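Local atomic coordinates of putative pectin lyase (Geobacillus virus E2, PDB entry 7CHU), a protein that forms the trimeric tailspike of a deep-sea thermophilic bacteriophage and probably recognises, and perhaps cleaves, polysaccharide on the host cell surface. Residues 252-257 / 281-286; 314-319 / 336-341; 329-334 / 358-363. One frame throughout, in Å; residues are numbered along the deposited sequence.

Interaction 1 (252-257 / 281-286); sequences RLLFIA and NNQFIG
Matching first torsions, chi1 -61° in Phe-255 and -62° in Phe-284, put CG of each phenylalanine anti to its carbonyl carbon, beside the backbone N, and send the two side chains out alongside each other. The residues belong to parallel strands 252-256 and 283-285, successive rungs of the right-handed parallel beta-helix known from pectate lyases and many phage tailspikes. The ring planes are only 7° apart but slid past each other, with centroids separated by 4.8 Å. Overlap is therefore slight, and CE2 of Phe-284 does the touching, lying over one face of the Phe-255 ring and reaching its CD1 at 3.4 Å. Both rings face the interior of the helix, where Phe-255 also meets Ile-242 and Phe-284 meets Phe-270, both on strands of one neighbouring wall.

Backbone bonds knit the rungs together: Gln-283 N to Leu-253 O, Phe-255 N to Gln-283 O, Ile-285 N to Phe-255 O, and Ala-257 N to Ile-285 O. At the start of the ladder a side chain replaces a backbone acceptor. Asn-282 OD1 takes the N-H of Leu-253 at 2.8 Å, in the carbonyl plane and on a lone pair.

Leu-254, Ile-256, Gln-283 and Ile-285 point to the other side of the sheet, toward the trimer partners. There Arg-252 NH2 bonds Gly-286 O, and Gln-283 NE2 bonds Asn-318 O, both of the second subunit. The bent Arg-252 chain folds its guanidinium over CD1 of Leu-254, 3.6 Å from the plane. A water at the guanidinium edge has four bonds: it accepts from Arg-252 NH1 and Gln-283 NE2, and donates to Asn-281 OD1, itself also bonded to Tyr-315 OH, and, at 2.8 Å, to Asn-281 O.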
ATOM      1  N   ARG A 252     -15.274  -4.360   4.833  1.00 15.15           N
ATOM      2  CA  ARG A 252     -14.551  -3.920   3.638  1.00 10.22           C
ATOM      3  C   ARG A 252     -14.520  -2.395   3.513  1.00  9.93           C
ATOM      4  O   ARG A 252     -14.642  -1.837   2.419  1.00 14.41           O
ATOM      5  CB  ARG A 252     -15.138  -4.573   2.387  1.00 11.83           C
ATOM      6  CG  ARG A 252     -14.747  -6.040   2.243  1.00 13.30           C
ATOM      7  CD  ARG A 252     -13.231  -6.176   1.982  1.00 13.97           C
ATOM      8  NE  ARG A 252     -12.864  -5.575   0.708  1.00 14.15           N
ATOM      9  CZ  ARG A 252     -11.616  -5.464   0.251  1.00 17.99           C
ATOM     10  NH1 ARG A 252     -10.606  -5.937   0.965  1.00 13.61           N
ATOM     11  NH2 ARG A 252     -11.384  -4.899  -0.940  1.00 14.42           N
ATOM     12  N   LEU A 253     -14.379  -1.711   4.643  1.00 10.29           N
ATOM     13  CA  LEU A 253     -13.996  -0.304   4.656  1.00 12.68           C
ATOM     14  C   LEU A 253     -12.478  -0.219   4.523  1.00 13.94           C
ATOM     15  O   LEU A 253     -11.761  -0.710   5.403  1.00 13.36           O
ATOM     16  CB  LEU A 253     -14.429   0.370   5.956  1.00 12.24           C
ATOM     17  CG  LEU A 253     -15.909   0.343   6.388  1.00 14.46           C
ATOM     18  CD1 LEU A 253     -16.045   0.901   7.796  1.00 13.09           C
ATOM     19  CD2 LEU A 253     -16.713   1.155   5.435  1.00 13.35           C
ATOM     20  N   LEU A 254     -11.986   0.418   3.461  1.00 11.36           N
ATOM     21  CA  LEU A 254     -10.547   0.512   3.202  1.00 15.09           C
ATOM     22  C   LEU A 254     -10.109   1.961   3.344  1.00 13.47           C
ATOM     23  O   LEU A 254     -10.431   2.796   2.493  1.00 16.40           O
ATOM     24  CB  LEU A 254     -10.195  -0.025   1.815  1.00 11.22           C
ATOM     25  CG  LEU A 254      -9.822  -1.519   1.778  1.00 15.54           C
ATOM     26  CD1 LEU A 254     -10.990  -2.466   2.148  1.00 14.81           C
ATOM     27  CD2 LEU A 254      -9.206  -1.943   0.437  1.00 21.00           C
ATOM     28  N   PHE A 255      -9.379   2.255   4.417  1.00 10.07           N
ATOM     29  CA  PHE A 255      -8.779   3.565   4.633  1.00 13.44           C
ATOM     30  C   PHE A 255      -7.336   3.496   4.138  1.00 12.48           C
ATOM     31  O   PHE A 255      -6.545   2.697   4.643  1.00 13.80           O
ATOM     32  CB  PHE A 255      -8.823   3.955   6.115  1.00 13.89           C
ATOM     33  CG  PHE A 255     -10.217   4.054   6.694  1.00 14.24           C
ATOM     34  CD1 PHE A 255     -10.918   2.918   7.060  1.00 10.91           C
ATOM     35  CD2 PHE A 255     -10.804   5.294   6.898  1.00 16.13           C
ATOM     36  CE1 PHE A 255     -12.184   3.014   7.628  1.00 12.24           C
ATOM     37  CE2 PHE A 255     -12.080   5.406   7.444  1.00 16.50           C
ATOM     38  CZ  PHE A 255     -12.782   4.259   7.800  1.00 14.20           C
ATOM     39  N   ILE A 256      -7.003   4.284   3.120  1.00 13.20           N
ATOM     40  CA  ILE A 256      -5.706   4.190   2.471  1.00 11.76           C
ATOM     41  C   ILE A 256      -5.026   5.535   2.582  1.00 13.65           C
ATOM     42  O   ILE A 256      -5.590   6.560   2.179  1.00 13.30           O
ATOM     43  CB  ILE A 256      -5.819   3.749   1.009  1.00 17.60           C
ATOM     44  CG1 ILE A 256      -6.453   2.354   0.917  1.00 17.45           C
ATOM     45  CG2 ILE A 256      -4.424   3.774   0.356  1.00 15.69           C
ATOM     46  CD1 ILE A 256      -6.749   1.917  -0.542  1.00 19.98           C
ATOM     47  N   ALA A 257      -3.832   5.547   3.162  1.00 11.90           N
ATOM     48  CA  ALA A 257      -3.056   6.784   3.266  1.00 12.96           C
ATOM     49  C   ALA A 257      -3.869   7.874   3.968  1.00 13.95           C
ATOM     50  O   ALA A 257      -3.880   9.036   3.559  1.00 15.57           O
ATOM     51  CB  ALA A 257      -2.593   7.253   1.873  1.00 12.41           C
ATOM     52  N   ASN A 281     -13.181  -7.323   8.398  1.00 15.26           N
ATOM     53  CA  ASN A 281     -12.515  -7.195   7.104  1.00 15.65           C
ATOM     54  C   ASN A 281     -12.366  -5.740   6.668  1.00 13.57           C
ATOM     55  O   ASN A 281     -12.432  -5.413   5.486  1.00 14.73           O
ATOM     56  CB  ASN A 281     -13.238  -8.020   6.043  1.00 17.99           C
ATOM     57  CG  ASN A 281     -12.526  -9.315   5.769  1.00 20.94           C
ATOM     58  OD1 ASN A 281     -11.411  -9.321   5.210  1.00 21.72           O
ATOM     59  ND2 ASN A 281     -13.137 -10.427   6.179  1.00 23.29           N
ATOM     60  N   ASN A 282     -12.107  -4.867   7.622  1.00 13.91           N
ATOM     61  CA  ASN A 282     -11.792  -3.483   7.326  1.00 16.22           C
ATOM     62  C   ASN A 282     -10.288  -3.274   7.384  1.00 12.31           C
ATOM     63  O   ASN A 282      -9.585  -4.022   8.057  1.00 12.45           O
ATOM     64  CB  ASN A 282     -12.524  -2.599   8.308  1.00 12.02           C
ATOM     65  CG  ASN A 282     -14.008  -2.894   8.288  1.00 16.10           C
ATOM     66  OD1 ASN A 282     -14.657  -2.652   7.267  1.00 12.00           O
ATOM     67  ND2 ASN A 282     -14.539  -3.474   9.381  1.00 10.37           N
ATOM     68  N   GLN A 283      -9.794  -2.260   6.667  1.00 10.79           N
ATOM     69  CA  GLN A 283      -8.358  -2.129   6.454  1.00 11.32           C
ATOM     70  C   GLN A 283      -7.907  -0.695   6.673  1.00 14.07           C
ATOM     71  O   GLN A 283      -8.631   0.251   6.343  1.00 15.85           O
ATOM     72  CB  GLN A 283      -7.963  -2.571   5.039  1.00 12.97           C
ATOM     73  CG  GLN A 283      -8.395  -3.993   4.679  1.00 12.34           C
ATOM     74  CD  GLN A 283      -7.474  -4.650   3.668  1.00 13.60           C
ATOM     75  OE1 GLN A 283      -6.399  -4.117   3.351  1.00 14.73           O
ATOM     76  NE2 GLN A 283      -7.871  -5.821   3.170  1.00 12.02           N
ATOM     77  N   PHE A 284      -6.692  -0.554   7.203  1.00 13.27           N
ATOM     78  CA  PHE A 284      -5.988   0.715   7.342  1.00 13.53           C
ATOM     79  C   PHE A 284      -4.602   0.507   6.746  1.00 16.02           C
ATOM     80  O   PHE A 284      -3.788  -0.218   7.322  1.00 12.35           O
ATOM     81  CB  PHE A 284      -5.902   1.140   8.805  1.00 13.17           C
ATOM     82  CG  PHE A 284      -7.256   1.368   9.422  1.00 13.46           C
ATOM     83  CD1 PHE A 284      -7.976   0.304   9.941  1.00 11.71           C
ATOM     84  CD2 PHE A 284      -7.815   2.625   9.424  1.00 13.00           C
ATOM     85  CE1 PHE A 284      -9.261   0.493  10.460  1.00 14.42           C
ATOM     86  CE2 PHE A 284      -9.111   2.838   9.960  1.00 15.31           C
ATOM     87  CZ  PHE A 284      -9.821   1.773  10.477  1.00 13.19           C
ATOM     88  N   ILE A 285      -4.341   1.118   5.590  1.00 12.85           N
ATOM     89  CA  ILE A 285      -3.099   0.906   4.848  1.00 13.84           C
ATOM     90  C   ILE A 285      -2.335   2.225   4.840  1.00 12.76           C
ATOM     91  O   ILE A 285      -2.794   3.217   4.263  1.00 13.82           O
ATOM     92  CB  ILE A 285      -3.360   0.391   3.424  1.00 20.48           C
ATOM     93  CG1 ILE A 285      -4.166  -0.925   3.486  1.00 16.14           C
ATOM     94  CG2 ILE A 285      -2.013   0.237   2.636  1.00 14.59           C
ATOM     95  CD1 ILE A 285      -4.725  -1.375   2.129  1.00 16.45           C
ATOM     96  N   GLY A 286      -1.182   2.245   5.485  1.00 12.43           N
ATOM     97  CA  GLY A 286      -0.366   3.440   5.450  1.00 14.78           C
ATOM     98  C   GLY A 286      -0.923   4.613   6.217  1.00 14.48           C
ATOM     99  O   GLY A 286      -0.559   5.752   5.930  1.00 16.96           O
TER
HETATM  100  O   HOH W   1     -10.597  -6.795   3.815  1.00 14.74           O

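Interaction 2 (314-319 / 336-341); sequences TYVMNC and NKIIGC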
ATOM      1  N   THR A 314      -9.387  -7.356  10.932  1.00 14.14           N
ATOM      2  CA  THR A 314      -8.974  -6.029  10.511  1.00 17.98           C
ATOM      3  C   THR A 314      -7.517  -6.075  10.079  1.00 17.67           C
ATOM      4  O   THR A 314      -6.700  -6.789  10.678  1.00 19.58           O
ATOM      5  CB  THR A 314      -9.156  -5.024  11.658  1.00 18.96           C
ATOM      6  OG1 THR A 314     -10.453  -5.206  12.240  1.00 22.31           O
ATOM      7  CG2 THR A 314      -9.010  -3.577  11.175  1.00 16.85           C
ATOM      8  N   TYR A 315      -7.183  -5.305   9.058  1.00 13.22           N
ATOM      9  CA  TYR A 315      -5.820  -5.270   8.535  1.00 15.20           C
ATOM     10  C   TYR A 315      -5.240  -3.897   8.853  1.00 16.09           C
ATOM     11  O   TYR A 315      -5.698  -2.890   8.305  1.00 17.07           O
ATOM     12  CB  TYR A 315      -5.791  -5.517   7.027  1.00 13.12           C
ATOM     13  CG  TYR A 315      -6.501  -6.768   6.528  1.00 14.91           C
ATOM     14  CD1 TYR A 315      -7.886  -6.861   6.572  1.00 12.33           C
ATOM     15  CD2 TYR A 315      -5.783  -7.832   5.965  1.00 13.78           C
ATOM     16  CE1 TYR A 315      -8.544  -7.971   6.079  1.00 13.40           C
ATOM     17  CE2 TYR A 315      -6.427  -8.954   5.469  1.00 13.40           C
ATOM     18  CZ  TYR A 315      -7.822  -9.013   5.532  1.00 14.32           C
ATOM     19  OH  TYR A 315      -8.492 -10.104   5.032  1.00 16.92           O
ATOM     20  N   VAL A 316      -4.266  -3.849   9.750  1.00 15.13           N
ATOM     21  CA  VAL A 316      -3.596  -2.595  10.071  1.00 11.11           C
ATOM     22  C   VAL A 316      -2.182  -2.700   9.501  1.00 16.81           C
ATOM     23  O   VAL A 316      -1.266  -3.232  10.149  1.00 13.06           O
ATOM     24  CB  VAL A 316      -3.603  -2.316  11.584  1.00 14.31           C
ATOM     25  CG1 VAL A 316      -3.031  -0.945  11.886  1.00 13.98           C
ATOM     26  CG2 VAL A 316      -5.049  -2.458  12.164  1.00 15.39           C
ATOM     27  N   MET A 317      -2.011  -2.191   8.278  1.00 13.23           N
ATOM     28  CA  MET A 317      -0.817  -2.398   7.472  1.00 15.86           C
ATOM     29  C   MET A 317       0.027  -1.133   7.421  1.00 16.03           C
ATOM     30  O   MET A 317      -0.443  -0.080   6.974  1.00 14.85           O
ATOM     31  CB  MET A 317      -1.182  -2.833   6.052  1.00 15.72           C
ATOM     32  CG  MET A 317      -2.162  -3.991   5.987  1.00 14.36           C
ATOM     33  SD  MET A 317      -1.500  -5.527   6.683  0.67 11.48           S
ATOM     34  CE  MET A 317      -0.131  -5.862   5.564  1.00 15.53           C
ATOM     35  N   ASN A 318       1.286  -1.263   7.833  1.00 14.31           N
ATOM     36  CA  ASN A 318       2.281  -0.188   7.789  1.00 16.93           C
ATOM     37  C   ASN A 318       1.672   1.147   8.233  1.00 16.57           C
ATOM     38  O   ASN A 318       1.697   2.158   7.530  1.00 15.19           O
ATOM     39  CB  ASN A 318       2.966  -0.087   6.400  1.00 14.17           C
ATOM     40  CG  ASN A 318       2.012  -0.297   5.210  1.00 14.04           C
ATOM     41  OD1 ASN A 318       1.541  -1.418   4.939  1.00 13.99           O
ATOM     42  ND2 ASN A 318       1.762   0.778   4.467  1.00 15.62           N
ATOM     43  N   CYS A 319       1.110   1.133   9.438  1.00 16.35           N
ATOM     44  CA  CYS A 319       0.564   2.353  10.004  1.00 13.46           C
ATOM     45  C   CYS A 319       1.499   2.915  11.057  1.00 14.99           C
ATOM     46  O   CYS A 319       2.315   2.202  11.660  1.00 14.96           O
ATOM     47  CB  CYS A 319      -0.842   2.141  10.588  1.00 14.60           C
ATOM     48  SG  CYS A 319      -2.103   1.662   9.363  1.00 17.13           S
ATOM     49  N   ASN A 336      -7.244 -10.177  13.770  1.00 11.50           N
ATOM     50  CA  ASN A 336      -6.764  -8.928  13.239  1.00 14.89           C
ATOM     51  C   ASN A 336      -5.274  -9.044  12.956  1.00 17.54           C
ATOM     52  O   ASN A 336      -4.571  -9.907  13.514  1.00 17.66           O
ATOM     53  CB  ASN A 336      -7.088  -7.796  14.198  1.00 12.40           C
ATOM     54  CG  ASN A 336      -8.576  -7.731  14.514  1.00 16.43           C
ATOM     55  OD1 ASN A 336      -9.381  -7.359  13.651  1.00 15.11           O
ATOM     56  ND2 ASN A 336      -8.955  -8.148  15.721  1.00 12.78           N
ATOM     57  N   LYS A 337      -4.799  -8.185  12.058  1.00 15.95           N
ATOM     58  CA  LYS A 337      -3.426  -8.233  11.566  1.00 16.16           C
ATOM     59  C   LYS A 337      -2.783  -6.862  11.720  1.00 17.98           C
ATOM     60  O   LYS A 337      -3.248  -5.876  11.130  1.00 16.27           O
ATOM     61  CB  LYS A 337      -3.402  -8.695  10.109  1.00 17.90           C
ATOM     62  CG  LYS A 337      -3.894 -10.134   9.989  1.00 16.27           C
ATOM     63  CD  LYS A 337      -4.217 -10.524   8.571  1.00 18.49           C
ATOM     64  CE  LYS A 337      -4.765 -11.971   8.511  1.00 19.31           C
ATOM     65  NZ  LYS A 337      -5.993 -12.173   9.357  1.00 18.67           N
ATOM     66  N   ILE A 338      -1.729  -6.810  12.524  1.00 12.32           N
ATOM     67  CA  ILE A 338      -0.947  -5.614  12.804  1.00 14.14           C
ATOM     68  C   ILE A 338       0.427  -5.890  12.201  1.00 15.34           C
ATOM     69  O   ILE A 338       1.241  -6.627  12.775  1.00 14.26           O
ATOM     70  CB  ILE A 338      -0.854  -5.312  14.309  1.00 15.29           C
ATOM     71  CG1 ILE A 338      -2.202  -5.538  15.046  1.00 17.10           C
ATOM     72  CG2 ILE A 338      -0.277  -3.903  14.559  1.00 12.64           C
ATOM     73  CD1 ILE A 338      -3.246  -4.569  14.664  1.00 21.04           C
ATOM     74  N   ILE A 339       0.675  -5.366  11.006  1.00 15.12           N
ATOM     75  CA  ILE A 339       1.823  -5.778  10.199  1.00 12.98           C
ATOM     76  C   ILE A 339       2.600  -4.543   9.776  1.00 14.09           C
ATOM     77  O   ILE A 339       2.044  -3.652   9.116  1.00 15.87           O
ATOM     78  CB  ILE A 339       1.381  -6.586   8.964  1.00 16.33           C
ATOM     79  CG1 ILE A 339       0.832  -7.957   9.384  1.00 16.96           C
ATOM     80  CG2 ILE A 339       2.539  -6.725   7.963  1.00 18.15           C
ATOM     81  CD1 ILE A 339       0.371  -8.800   8.215  1.00 15.36           C
ATOM     82  N   GLY A 340       3.894  -4.512  10.106  1.00 14.91           N
ATOM     83  CA  GLY A 340       4.751  -3.426   9.680  1.00 15.20           C
ATOM     84  C   GLY A 340       4.436  -2.087  10.306  1.00 15.65           C
ATOM     85  O   GLY A 340       4.767  -1.055   9.724  1.00 17.01           O
ATOM     86  N   CYS A 341       3.796  -2.061  11.471  1.00 13.74           N
ATOM     87  CA  CYS A 341       3.467  -0.779  12.070  1.00 13.67           C
ATOM     88  C   CYS A 341       4.592  -0.320  12.985  1.00 16.39           C
ATOM     89  O   CYS A 341       5.374  -1.119  13.504  1.00 14.21           O
ATOM     90  CB  CYS A 341       2.147  -0.861  12.858  1.00 15.28           C
ATOM     91  SG  CYS A 341       0.760  -1.392  11.798  1.00 16.66           S
TER
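Lys-337, Val-316 and Thr-314 lose the most surface where 314-319 meets 336-341. The Lys-337 chain runs alongside Tyr-315, its CD 4.1 Å from CD2 of the ring. A bend at chi4 (58°) leaves NZ on one side of the ring plane but displaced from its centre, 5.5 Å from the centroid and 27° off the normal, so that any cation-pi attraction is weak at most. The charge has firmer partners in Arg-335 O and in Asp-342 of the second subunit, with which it forms a salt bridge.

Val-316 faces the opposite way, into the core of the parallel beta-helix, of which strands 315-317 and 337-339 are adjacent rungs. Its two methyls divide the work: CG2 packs on Ile-338 CD1 at 3.7 Å, whereas CG1 lies 3.8 Å from Cys-341 SG. That sulfur also accepts the N-H of Cys-319, a long bond of 3.5 Å.

At the strand entrance Thr-314 offers two donors to one oxygen. Asn-336 OD1 receives its backbone N at 2.7 Å and its OG1 at 2.8 Å, the hydroxyl standing 32° from the carbonyl plane. Asn-336 ND2 is held in turn by Gly-311 O, so that bonds at both ends should fix the rotation of the amide.

Interaction 3 (329-334 / 358-363); sequences IKVKGD and MLNVID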
ATOM      1  N   ILE A 329      -3.528   0.411  20.219  1.00 12.85           N
ATOM      2  CA  ILE A 329      -4.577  -0.407  19.620  1.00 13.66           C
ATOM      3  C   ILE A 329      -5.148  -1.288  20.719  1.00 13.99           C
ATOM      4  O   ILE A 329      -4.456  -2.180  21.223  1.00 15.56           O
ATOM      5  CB  ILE A 329      -4.080  -1.284  18.459  1.00 11.79           C
ATOM      6  CG1 ILE A 329      -3.325  -0.460  17.405  1.00 14.89           C
ATOM      7  CG2 ILE A 329      -5.275  -2.013  17.791  1.00 14.33           C
ATOM      8  CD1 ILE A 329      -2.721  -1.300  16.307  1.00 11.64           C
ATOM      9  N   LYS A 330      -6.417  -1.076  21.065  1.00 13.80           N
ATOM     10  CA  LYS A 330      -7.105  -1.884  22.072  1.00 11.37           C
ATOM     11  C   LYS A 330      -8.024  -2.853  21.338  1.00 14.49           C
ATOM     12  O   LYS A 330      -9.007  -2.434  20.717  1.00 16.24           O
ATOM     13  CB  LYS A 330      -7.881  -0.982  23.024  1.00 12.92           C
ATOM     14  CG  LYS A 330      -8.387  -1.630  24.271  1.00 17.66           C
ATOM     15  CD  LYS A 330      -9.281  -0.651  25.035  1.00 21.02           C
ATOM     16  CE  LYS A 330      -8.985  -0.612  26.523  1.00 30.00           C
ATOM     17  NZ  LYS A 330      -7.744   0.185  26.857  1.00 33.42           N
ATOM     18  N   VAL A 331      -7.677  -4.138  21.361  1.00 14.15           N
ATOM     19  CA  VAL A 331      -8.332  -5.141  20.523  1.00 15.00           C
ATOM     20  C   VAL A 331      -9.358  -5.905  21.350  1.00 15.16           C
ATOM     21  O   VAL A 331      -9.057  -6.370  22.459  1.00 14.18           O
ATOM     22  CB  VAL A 331      -7.311  -6.121  19.917  1.00 16.66           C
ATOM     23  CG1 VAL A 331      -8.021  -7.202  19.085  1.00 11.19           C
ATOM     24  CG2 VAL A 331      -6.249  -5.374  19.084  1.00 13.27           C
ATOM     25  N   LYS A 332     -10.555  -6.075  20.783  1.00 13.43           N
ATOM     26  CA  LYS A 332     -11.556  -7.005  21.265  1.00 15.33           C
ATOM     27  C   LYS A 332     -12.059  -7.691  20.003  1.00 16.31           C
ATOM     28  O   LYS A 332     -13.030  -7.252  19.376  1.00 17.04           O
ATOM     29  CB  LYS A 332     -12.680  -6.295  22.031  1.00 20.69           C
ATOM     30  CG  LYS A 332     -13.822  -7.218  22.543  1.00 22.82           C
ATOM     31  CD  LYS A 332     -14.988  -6.338  23.034  1.00 24.13           C
ATOM     32  CE  LYS A 332     -16.169  -7.149  23.536  1.00 29.97           C
ATOM     33  NZ  LYS A 332     -16.871  -7.872  22.447  1.00 30.91           N
ATOM     34  N   GLY A 333     -11.391  -8.768  19.625  1.00 15.04           N
ATOM     35  CA  GLY A 333     -11.754  -9.480  18.419  1.00 15.65           C
ATOM     36  C   GLY A 333     -10.671 -10.455  18.000  1.00 16.47           C
ATOM     37  O   GLY A 333      -9.650 -10.621  18.674  1.00 18.19           O
ATOM     38  N   ASP A 334     -10.911 -11.091  16.852  1.00 13.59           N
ATOM     39  CA  ASP A 334     -10.123 -12.223  16.388  1.00 14.80           C
ATOM     40  C   ASP A 334      -9.535 -11.965  15.014  1.00 16.77           C
ATOM     41  O   ASP A 334     -10.171 -11.337  14.165  1.00 14.25           O
ATOM     42  CB  ASP A 334     -10.968 -13.498  16.297  1.00 16.77           C
ATOM     43  CG  ASP A 334     -11.631 -13.854  17.617  1.00 21.27           C
ATOM     44  OD1 ASP A 334     -11.076 -13.494  18.675  1.00 19.54           O
ATOM     45  OD2 ASP A 334     -12.709 -14.486  17.589  1.00 20.70           O
ATOM     46  N   MET A 358      -8.404 -13.735  19.911  1.00 16.81           N
ATOM     47  CA  MET A 358      -7.578 -14.873  19.548  1.00 18.98           C
ATOM     48  C   MET A 358      -7.125 -14.808  18.096  1.00 16.70           C
ATOM     49  O   MET A 358      -7.833 -14.301  17.221  1.00 16.50           O
ATOM     50  CB  MET A 358      -8.307 -16.200  19.814  1.00 19.11           C
ATOM     51  CG  MET A 358      -9.341 -16.613  18.753  1.00 28.65           C
ATOM     52  SD  MET A 358     -10.133 -18.187  19.187  0.60 36.29           S
ATOM     53  CE  MET A 358      -8.839 -18.984  20.146  1.00 25.58           C
ATOM     54  N   LEU A 359      -5.940 -15.371  17.849  1.00 14.89           N
ATOM     55  CA  LEU A 359      -5.341 -15.499  16.514  1.00 15.41           C
ATOM     56  C   LEU A 359      -5.119 -14.145  15.836  1.00 16.56           C
ATOM     57  O   LEU A 359      -5.034 -14.051  14.612  1.00 13.13           O
ATOM     58  CB  LEU A 359      -6.165 -16.419  15.612  1.00 18.92           C
ATOM     59  CG  LEU A 359      -5.870 -17.927  15.609  1.00 22.13           C
ATOM     60  CD1 LEU A 359      -4.405 -18.235  15.425  1.00 27.60           C
ATOM     61  CD2 LEU A 359      -6.400 -18.613  16.867  1.00 25.57           C
ATOM     62  N   ASN A 360      -4.952 -13.090  16.611  1.00 14.56           N
ATOM     63  CA  ASN A 360      -4.386 -11.871  16.070  1.00 16.72           C
ATOM     64  C   ASN A 360      -2.886 -12.064  15.824  1.00 16.95           C
ATOM     65  O   ASN A 360      -2.233 -12.886  16.475  1.00 16.82           O
ATOM     66  CB  ASN A 360      -4.650 -10.725  17.033  1.00 13.85           C
ATOM     67  CG  ASN A 360      -6.120 -10.540  17.289  1.00 16.02           C
ATOM     68  OD1 ASN A 360      -6.825  -9.923  16.477  1.00 12.85           O
ATOM     69  ND2 ASN A 360      -6.608 -11.088  18.414  1.00 11.71           N
ATOM     70  N   VAL A 361      -2.353 -11.340  14.847  1.00 15.77           N
ATOM     71  CA  VAL A 361      -0.938 -11.415  14.488  1.00 15.50           C
ATOM     72  C   VAL A 361      -0.333 -10.029  14.635  1.00 19.62           C
ATOM     73  O   VAL A 361      -0.925  -9.038  14.192  1.00 17.90           O
ATOM     74  CB  VAL A 361      -0.729 -11.932  13.051  1.00 22.92           C
ATOM     75  CG1 VAL A 361       0.784 -12.131  12.800  1.00 19.71           C
ATOM     76  CG2 VAL A 361      -1.487 -13.211  12.818  1.00 22.76           C
ATOM     77  N   ILE A 362       0.843  -9.966  15.244  1.00 17.34           N
ATOM     78  CA  ILE A 362       1.674  -8.765  15.280  1.00 17.65           C
ATOM     79  C   ILE A 362       2.969  -9.147  14.567  1.00 21.19           C
ATOM     80  O   ILE A 362       3.779  -9.908  15.110  1.00 18.65           O
ATOM     81  CB  ILE A 362       1.962  -8.297  16.713  1.00 19.56           C
ATOM     82  CG1 ILE A 362       0.660  -7.918  17.441  1.00 15.67           C
ATOM     83  CG2 ILE A 362       2.992  -7.180  16.688  1.00 15.06           C
ATOM     84  CD1 ILE A 362       0.785  -7.862  18.953  1.00 16.62           C
ATOM     85  N   ASP A 363       3.195  -8.616  13.373  1.00 16.55           N
ATOM     86  CA  ASP A 363       4.265  -9.107  12.520  1.00 19.00           C
ATOM     87  C   ASP A 363       5.046  -7.966  11.868  1.00 22.08           C
ATOM     88  O   ASP A 363       4.453  -7.049  11.288  1.00 16.30           O
ATOM     89  CB  ASP A 363       3.692 -10.038  11.449  1.00 20.66           C
ATOM     90  CG  ASP A 363       4.766 -10.605  10.547  1.00 30.34           C
ATOM     91  OD1 ASP A 363       4.673 -10.430   9.314  1.00 37.18           O
ATOM     92  OD2 ASP A 363       5.729 -11.215  11.074  1.00 38.17           O
TER
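Met-358 N donates to Asp-334 OD1 at 3.0 Å, the shorter of the two hydrogen bonds between 329-334 and 358-363. The N-H meets the oxygen on its anti side and 33° out of the carboxylate plane, so the donor comes in from above that plane rather than within it. The two side chains run at a slant to one another. With chi1 at 79°, CG of Met-358 sits between its own N and carbonyl carbon, and this brings it within 3.6 Å of Asp-334 OD1; the thioether end then leads away. In the reverse direction, CA of Asp-334 makes a C-H...O contact of 3.2 Å with Met-358 O.

The second bond runs from Asn-360 ND2 to Gly-333 O at 3.1 Å. The acceptor lies almost exactly in the amide plane of Asn-360, and the N-H points nearly straight at it. This amide is gripped at both ends: ND2 also bonds Asn-384 OD1, and OD1 accepts the backbone N of Asn-336. Together these partners should fix the rotation of the amide and satisfy its buried polar atoms. Against it rests Val-331, whose CG1, placed by a first torsion that sets it anti to N, lies 4.0 Å from Asn-360 OD1.

Strands 329-331 and 361-363 do not pair with each other. The first runs between 307-309 and 351-353, the second between 337-339 and 385-387. What meets here is the turn leaving one strand and the loop leading into another, with Ser-357 OG bonding Gly-333 N close by. The run of bonds from Asn-336 through Asn-360 to Asn-384, asparagines at equivalent turns of successive coils linked through side-chain amides, resembles the asparagine ladder of the pectate lyase beta-helix.

Interactions 1 and 2 follow each other along one wall of the beta-helix and share a seam: Phe-284 bonds through its backbone to Tyr-315 and Met-317, making 283-285 and 315-317 neighbouring rungs. Both are fully buried, with one side in the helix core and the other at the trimer interface. Interaction 3 lies at a corner, where two partly exposed residues take part, and replaces strand pairing with two bonds that involve side chains. It joins interaction 2 through the Asn-360 amide and a probable backbone bond from Asp-363 N to Ile-338 O. Asparagine side-chain oxygens recur as acceptors of backbone N-H groups (Asn-282, Asn-336, Asn-360), whereas near-parallel, slipped phenylalanine rings occur in interaction 1 alone.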